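Local structure of type III effector HopU1 (Pseudomonas syringae pv. tomato, 3U0J) at residues R181-F186 with H263-S268; S206-V209 with T214-N217. The protein probably transfers ADP-ribose from NAD+ to arginine side chains of target proteins, acting as a bacterial type III effector in plants. One frame throughout, in Å; residues are numbered along the deposited sequence.

Contact 1: R181-F186 with H263-S268; sequences RLYHLF and HLFVLS
Tyr183 and Phe265 form the aromatic centre of this helix-on-strand contact, joined at one end by His263. The edge of the Phe265 ring points at a face of Tyr183 in a T-shaped arrangement, with centroids 5.2 Å apart and planes inclined at 64°. Phe265 CE1 stands over the middle of the tyrosine ring. CG of Tyr183 is anti to its carbonyl carbon (chi1 -84°), which lets the ring run toward the beginning of the strand and present a face to that edge.

A CH-pi contact uses the face of Phe265 instead. Leu182 CB lies 3.7 Å from the centroid of that ring, displaced toward its rim. The leucine also lays a branch over the same ring, CD1 coming within 3.7 Å of Phe265 CE2. The phenylalanine thus gives its face to an aliphatic chain and its edge to an aromatic one.

Tyr183 OH and His263 ND1 are hydrogen-bonded at 2.8 Å, and either may be the donor. The hydroxyl meets the imidazole at its edge, in the ring plane, while ND1 lies near the plane of the phenol; the two rings are almost perpendicular. The bond ties down the end of a side chain whose ring is already held from one face.

In this ADP-ribosyltransferase domain the helix packs on the central mixed sheet, with Tyr183, His263 and Phe265 as an aromatic cluster between them. Helix 176-188 lies between strands 167-172 and 192-194 in the chain, so the connection containing it passes from one edge of the sheet to the other. The 181-186 portion runs at 38° to segment 263-268. Strand 263-269 is the middle strand, flanked by 218-224 and 248-257; Leu182 also touches Phe220 and Tyr192, and Phe265 reaches Ile218 and Ala255.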
ATOM      1  N   ARG A 181     -14.981  -9.142 -15.179  1.00 16.27           N
ATOM      2  CA  ARG A 181     -15.292  -9.355 -13.778  1.00 19.66           C
ATOM      3  C   ARG A 181     -15.801  -8.073 -13.141  1.00 19.67           C
ATOM      4  O   ARG A 181     -16.769  -8.092 -12.379  1.00 19.09           O
ATOM      5  CB  ARG A 181     -14.084  -9.871 -13.010  1.00 23.84           C
ATOM      6  CG  ARG A 181     -14.386 -10.152 -11.555  1.00 25.33           C
ATOM      7  CD  ARG A 181     -13.112 -10.461 -10.822  1.00 30.48           C
ATOM      8  NE  ARG A 181     -12.539 -11.714 -11.305  1.00 34.85           N
ATOM      9  CZ  ARG A 181     -11.231 -11.948 -11.401  1.00 35.49           C
ATOM     10  NH1 ARG A 181     -10.354 -10.995 -11.065  1.00 27.69           N
ATOM     11  NH2 ARG A 181     -10.799 -13.130 -11.851  1.00 29.36           N
ATOM     12  N   LEU A 182     -15.145  -6.961 -13.446  1.00 17.60           N
ATOM     13  CA  LEU A 182     -15.516  -5.704 -12.821  1.00 17.32           C
ATOM     14  C   LEU A 182     -16.901  -5.282 -13.266  1.00 18.97           C
ATOM     15  O   LEU A 182     -17.731  -4.896 -12.436  1.00 18.12           O
ATOM     16  CB  LEU A 182     -14.493  -4.619 -13.126  1.00 17.19           C
ATOM     17  CG  LEU A 182     -13.173  -4.929 -12.435  1.00 20.79           C
ATOM     18  CD1 LEU A 182     -12.055  -4.016 -12.872  1.00 16.64           C
ATOM     19  CD2 LEU A 182     -13.381  -4.849 -10.936  1.00 25.46           C
ATOM     20  N   TYR A 183     -17.162  -5.354 -14.570  1.00 20.50           N
ATOM     21  CA  TYR A 183     -18.494  -5.013 -15.060  1.00 18.98           C
ATOM     22  C   TYR A 183     -19.486  -5.938 -14.388  1.00 18.51           C
ATOM     23  O   TYR A 183     -20.550  -5.511 -13.964  1.00 17.24           O
ATOM     24  CB  TYR A 183     -18.593  -5.124 -16.572  1.00 18.67           C
ATOM     25  CG  TYR A 183     -18.111  -3.901 -17.327  1.00 19.63           C
ATOM     26  CD1 TYR A 183     -18.827  -2.715 -17.302  1.00 20.18           C
ATOM     27  CD2 TYR A 183     -16.953  -3.944 -18.078  1.00 20.83           C
ATOM     28  CE1 TYR A 183     -18.392  -1.608 -17.996  1.00 20.75           C
ATOM     29  CE2 TYR A 183     -16.512  -2.851 -18.771  1.00 22.04           C
ATOM     30  CZ  TYR A 183     -17.229  -1.686 -18.726  1.00 23.07           C
ATOM     31  OH  TYR A 183     -16.773  -0.596 -19.427  1.00 32.33           O
ATOM     32  N   HIS A 184     -19.111  -7.202 -14.240  1.00 18.37           N
ATOM     33  CA  HIS A 184     -19.980  -8.127 -13.528  1.00 18.77           C
ATOM     34  C   HIS A 184     -20.270  -7.715 -12.077  1.00 17.86           C
ATOM     35  O   HIS A 184     -21.415  -7.729 -11.633  1.00 18.45           O
ATOM     36  CB  HIS A 184     -19.414  -9.538 -13.569  1.00 18.40           C
ATOM     37  CG  HIS A 184     -20.300 -10.545 -12.914  1.00 23.11           C
ATOM     38  ND1 HIS A 184     -21.530 -10.894 -13.430  1.00 25.42           N
ATOM     39  CD2 HIS A 184     -20.149 -11.262 -11.776  1.00 23.06           C
ATOM     40  CE1 HIS A 184     -22.094 -11.792 -12.641  1.00 26.60           C
ATOM     41  NE2 HIS A 184     -21.274 -12.037 -11.633  1.00 25.11           N
ATOM     42  N   LEU A 185     -19.225  -7.370 -11.337  1.00 17.35           N
ATOM     43  CA  LEU A 185     -19.385  -6.945  -9.956  1.00 17.22           C
ATOM     44  C   LEU A 185     -20.350  -5.775  -9.903  1.00 19.22           C
ATOM     45  O   LEU A 185     -21.279  -5.742  -9.082  1.00 17.04           O
ATOM     46  CB  LEU A 185     -18.033  -6.539  -9.375  1.00 19.02           C
ATOM     47  CG  LEU A 185     -17.325  -7.462  -8.380  1.00 19.90           C
ATOM     48  CD1 LEU A 185     -17.868  -8.853  -8.447  1.00 19.14           C
ATOM     49  CD2 LEU A 185     -15.817  -7.470  -8.597  1.00 18.82           C
ATOM     50  N   PHE A 186     -20.110  -4.816 -10.797  1.00 18.84           N
ATOM     51  CA  PHE A 186     -20.957  -3.643 -10.949  1.00 20.48           C
ATOM     52  C   PHE A 186     -22.421  -4.010 -11.208  1.00 23.09           C
ATOM     53  O   PHE A 186     -23.333  -3.563 -10.495  1.00 21.97           O
ATOM     54  CB  PHE A 186     -20.452  -2.793 -12.106  1.00 19.25           C
ATOM     55  CG  PHE A 186     -21.338  -1.638 -12.428  1.00 19.74           C
ATOM     56  CD1 PHE A 186     -21.932  -1.526 -13.675  1.00 19.54           C
ATOM     57  CD2 PHE A 186     -21.599  -0.661 -11.471  1.00 25.04           C
ATOM     58  CE1 PHE A 186     -22.761  -0.444 -13.978  1.00 22.20           C
ATOM     59  CE2 PHE A 186     -22.432   0.441 -11.763  1.00 25.09           C
ATOM     60  CZ  PHE A 186     -23.009   0.548 -13.020  1.00 21.64           C
ATOM     61  N   HIS A 263     -11.322   1.437 -19.721  1.00 28.57           N
ATOM     62  CA  HIS A 263     -12.533   1.438 -18.922  1.00 27.01           C
ATOM     63  C   HIS A 263     -12.353   2.194 -17.625  1.00 25.10           C
ATOM     64  O   HIS A 263     -11.260   2.270 -17.079  1.00 28.67           O
ATOM     65  CB  HIS A 263     -12.991   0.011 -18.672  1.00 23.97           C
ATOM     66  CG  HIS A 263     -13.089  -0.798 -19.923  1.00 25.69           C
ATOM     67  ND1 HIS A 263     -14.285  -1.010 -20.577  1.00 23.42           N
ATOM     68  CD2 HIS A 263     -12.133  -1.409 -20.665  1.00 22.86           C
ATOM     69  CE1 HIS A 263     -14.062  -1.736 -21.659  1.00 26.84           C
ATOM     70  NE2 HIS A 263     -12.764  -1.988 -21.738  1.00 26.21           N
ATOM     71  N   LEU A 264     -13.439   2.769 -17.143  1.00 21.93           N
ATOM     72  CA  LEU A 264     -13.383   3.551 -15.945  1.00 21.26           C
ATOM     73  C   LEU A 264     -14.397   2.998 -14.980  1.00 20.03           C
ATOM     74  O   LEU A 264     -15.582   2.931 -15.296  1.00 23.45           O
ATOM     75  CB  LEU A 264     -13.716   5.009 -16.260  1.00 22.96           C
ATOM     76  CG  LEU A 264     -14.079   5.866 -15.041  1.00 20.93           C
ATOM     77  CD1 LEU A 264     -12.866   6.115 -14.176  1.00 20.58           C
ATOM     78  CD2 LEU A 264     -14.661   7.173 -15.468  1.00 19.33           C
ATOM     79  N   PHE A 265     -13.943   2.602 -13.799  1.00 19.72           N
ATOM     80  CA  PHE A 265     -14.869   2.234 -12.729  1.00 19.70           C
ATOM     81  C   PHE A 265     -14.808   3.249 -11.617  1.00 21.47           C
ATOM     82  O   PHE A 265     -13.728   3.586 -11.123  1.00 22.17           O
ATOM     83  CB  PHE A 265     -14.576   0.837 -12.198  1.00 15.06           C
ATOM     84  CG  PHE A 265     -14.547  -0.177 -13.259  1.00 15.74           C
ATOM     85  CD1 PHE A 265     -15.695  -0.856 -13.602  1.00 15.91           C
ATOM     86  CD2 PHE A 265     -13.380  -0.411 -13.968  1.00 17.82           C
ATOM     87  CE1 PHE A 265     -15.685  -1.773 -14.627  1.00 18.84           C
ATOM     88  CE2 PHE A 265     -13.346  -1.331 -14.984  1.00 18.36           C
ATOM     89  CZ  PHE A 265     -14.505  -2.019 -15.321  1.00 21.61           C
ATOM     90  N   VAL A 266     -15.970   3.761 -11.244  1.00 22.61           N
ATOM     91  CA  VAL A 266     -16.035   4.710 -10.153  1.00 25.03           C
ATOM     92  C   VAL A 266     -16.325   3.938  -8.899  1.00 23.51           C
ATOM     93  O   VAL A 266     -17.315   3.220  -8.825  1.00 22.99           O
ATOM     94  CB  VAL A 266     -17.114   5.774 -10.368  1.00 26.04           C
ATOM     95  CG1 VAL A 266     -17.367   6.514  -9.060  1.00 25.41           C
ATOM     96  CG2 VAL A 266     -16.692   6.729 -11.479  1.00 18.59           C
ATOM     97  N   LEU A 267     -15.431   4.074  -7.925  1.00 25.07           N
ATOM     98  CA  LEU A 267     -15.519   3.344  -6.671  1.00 23.68           C
ATOM     99  C   LEU A 267     -15.887   4.242  -5.495  1.00 21.83           C
ATOM    100  O   LEU A 267     -15.566   5.423  -5.478  1.00 24.63           O
ATOM    101  CB  LEU A 267     -14.193   2.658  -6.387  1.00 22.62           C
ATOM    102  CG  LEU A 267     -14.102   1.200  -6.821  1.00 22.74           C
ATOM    103  CD1 LEU A 267     -14.571   1.032  -8.237  1.00 22.40           C
ATOM    104  CD2 LEU A 267     -12.679   0.696  -6.646  1.00 21.97           C
ATOM    105  N   SER A 268     -16.553   3.668  -4.505  1.00 21.96           N
ATOM    106  CA  SER A 268     -16.906   4.404  -3.303  1.00 23.67           C
ATOM    107  C   SER A 268     -16.566   3.579  -2.057  1.00 28.63           C
ATOM    108  O   SER A 268     -17.063   2.463  -1.890  1.00 28.25           O
ATOM    109  CB  SER A 268     -18.385   4.743  -3.324  1.00 23.94           C
ATOM    110  OG  SER A 268     -18.684   5.707  -2.349  1.00 34.46           O
TER

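Contact 2: S206-V209 with T214-N217; sequences SAQV and TPNN
Val209 and Asn216, neighbours across this loop, both turn their backbone carbonyl oxygens to Lys262 NZ, which is hydrogen-bonded to Thr214 O as well. A single ammonium group thus gathers three carbonyls from the two segments, and its positive charge would be expected to draw them together. A backbone hydrogen bond also joins the segments directly, Asn216 N to Gln208 O at 3.3 Å. It bends at the hydrogen (143°), although the donor stands nearly in line with the carbonyl, at a C=O...N angle of 164°.

Thr214 packs against the same carbonyl with CB and OG1, OG1 lying 3.1 Å from Gln208 O. Its hydroxyl is placed between the backbone N and the carbonyl carbon (chi1 55°), and there OG1 is hydrogen-bonded to Glu211 O, within the turn that joins the segments. Val209 O lies 3.1 Å from Thr214 OG1, but the angle is too poor for a hydrogen bond.

The chain doubles back here without forming a regular beta hairpin. Gln208 has a left-handed backbone conformation, which redirects the chain just before Val209, and the alpha carbons of Val209 and Asn216 come to 4.7 Å. By its place after strand 199-201 and before strand 218-224, the loop probably corresponds to the phosphate-nicotinamide loop of related ADP-ribosyltransferases.

Looser contacts surround the backbone bond. Val209 CG1 packs against Asn216 CB in van der Waals contact at 3.6 Å. Separately, a weak CA-H...O contact runs from Val209 CA to Asn216 O at 3.6 Å. Farther out, the extended Gln208 side chain crosses Pro215 obliquely, NE2 beside the ring at 4.1 Å from CG. Asn217 faces the other way; its ND2 is bonded to Gly174 O, and its side chain touches Arg173.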
ATOM      1  N   SER A 206      -0.861  10.406 -12.676  1.00 30.07           N
ATOM      2  CA  SER A 206       0.008   9.373 -12.125  1.00 27.01           C
ATOM      3  C   SER A 206      -0.565   7.950 -12.235  1.00 27.85           C
ATOM      4  O   SER A 206       0.168   6.964 -12.185  1.00 26.39           O
ATOM      5  CB  SER A 206       0.382   9.721 -10.684  1.00 29.68           C
ATOM      6  OG  SER A 206       1.099  10.949 -10.639  1.00 34.12           O
ATOM      7  N   ALA A 207      -1.877   7.838 -12.397  1.00 28.22           N
ATOM      8  CA  ALA A 207      -2.483   6.525 -12.547  1.00 23.29           C
ATOM      9  C   ALA A 207      -2.157   5.970 -13.925  1.00 25.91           C
ATOM     10  O   ALA A 207      -2.282   4.761 -14.175  1.00 23.34           O
ATOM     11  CB  ALA A 207      -3.968   6.609 -12.345  1.00 21.75           C
ATOM     12  N   GLN A 208      -1.736   6.866 -14.815  1.00 25.33           N
ATOM     13  CA  GLN A 208      -1.322   6.503 -16.168  1.00 27.85           C
ATOM     14  C   GLN A 208      -2.329   5.670 -16.946  1.00 26.74           C
ATOM     15  O   GLN A 208      -1.962   4.647 -17.530  1.00 24.96           O
ATOM     16  CB  GLN A 208      -0.001   5.758 -16.138  1.00 27.09           C
ATOM     17  CG  GLN A 208       1.126   6.526 -15.508  1.00 29.74           C
ATOM     18  CD  GLN A 208       2.435   5.831 -15.737  1.00 46.16           C
ATOM     19  OE1 GLN A 208       2.986   5.183 -14.826  1.00 40.93           O
ATOM     20  NE2 GLN A 208       2.938   5.916 -16.980  1.00 45.87           N
ATOM     21  N   VAL A 209      -3.579   6.133 -16.975  1.00 26.15           N
ATOM     22  CA  VAL A 209      -4.660   5.396 -17.604  1.00 25.91           C
ATOM     23  C   VAL A 209      -5.446   6.276 -18.531  1.00 28.37           C
ATOM     24  O   VAL A 209      -5.847   5.849 -19.613  1.00 35.70           O
ATOM     25  CB  VAL A 209      -5.707   4.946 -16.588  1.00 27.67           C
ATOM     26  CG1 VAL A 209      -6.122   3.515 -16.868  1.00 23.84           C
ATOM     27  CG2 VAL A 209      -5.214   5.143 -15.164  1.00 24.49           C
ATOM     28  N   THR A 214      -1.593   5.644 -22.855  1.00 42.74           N
ATOM     29  CA  THR A 214      -0.883   5.199 -21.667  1.00 36.40           C
ATOM     30  C   THR A 214      -1.021   3.680 -21.478  1.00 32.84           C
ATOM     31  O   THR A 214      -1.960   3.064 -21.999  1.00 31.29           O
ATOM     32  CB  THR A 214      -1.399   5.959 -20.415  1.00 36.18           C
ATOM     33  OG1 THR A 214      -2.820   5.801 -20.301  1.00 37.68           O
ATOM     34  CG2 THR A 214      -1.064   7.451 -20.498  1.00 36.32           C
ATOM     35  N   PRO A 215      -0.095   3.082 -20.713  1.00 28.91           N
ATOM     36  CA  PRO A 215      -0.012   1.634 -20.471  1.00 29.59           C
ATOM     37  C   PRO A 215      -1.265   1.014 -19.834  1.00 29.08           C
ATOM     38  O   PRO A 215      -1.706  -0.037 -20.292  1.00 27.43           O
ATOM     39  CB  PRO A 215       1.155   1.496 -19.480  1.00 27.24           C
ATOM     40  CG  PRO A 215       1.763   2.831 -19.352  1.00 28.52           C
ATOM     41  CD  PRO A 215       0.819   3.849 -19.854  1.00 28.38           C
ATOM     42  N   ASN A 216      -1.797   1.618 -18.774  1.00 25.50           N
ATOM     43  CA  ASN A 216      -2.947   1.039 -18.091  1.00 22.97           C
ATOM     44  C   ASN A 216      -4.241   1.238 -18.865  1.00 23.77           C
ATOM     45  O   ASN A 216      -4.479   2.312 -19.415  1.00 29.13           O
ATOM     46  CB  ASN A 216      -3.092   1.611 -16.680  1.00 25.16           C
ATOM     47  CG  ASN A 216      -1.915   1.255 -15.781  1.00 27.24           C
ATOM     48  OD1 ASN A 216      -1.551   2.018 -14.876  1.00 27.67           O
ATOM     49  ND2 ASN A 216      -1.308   0.101 -16.031  1.00 26.38           N
ATOM     50  N   ASN A 217      -5.076   0.204 -18.900  1.00 22.76           N
ATOM     51  CA  ASN A 217      -6.354   0.257 -19.613  1.00 24.54           C
ATOM     52  C   ASN A 217      -7.558   0.219 -18.676  1.00 23.98           C
ATOM     53  O   ASN A 217      -8.692   0.421 -19.109  1.00 26.16           O
ATOM     54  CB  ASN A 217      -6.460  -0.872 -20.639  1.00 21.24           C
ATOM     55  CG  ASN A 217      -6.350  -2.228 -20.009  1.00 23.23           C
ATOM     56  OD1 ASN A 217      -5.745  -2.379 -18.950  1.00 25.09           O
ATOM     57  ND2 ASN A 217      -6.936  -3.231 -20.644  1.00 25.75           N
TER

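Overall arrangement
The two contacts meet where His263 N lies 2.9 Å from Asn217 O, a probable hydrogen bond between the start of the central strand and the exit of the loop. Lys262, just ahead of that strand, belongs with contact 2, whereas His263 belongs with contact 1. Contact 2 is nested along the chain inside the long loop closed by contact 1, and their centres are 16 Å apart. Both are partly buried, but contact 1 joins a helix to the sheet through aromatic and aliphatic side chains, while contact 2, with exposed residues at its margin, binds irregular backbone mainly through carbonyls and one lysine.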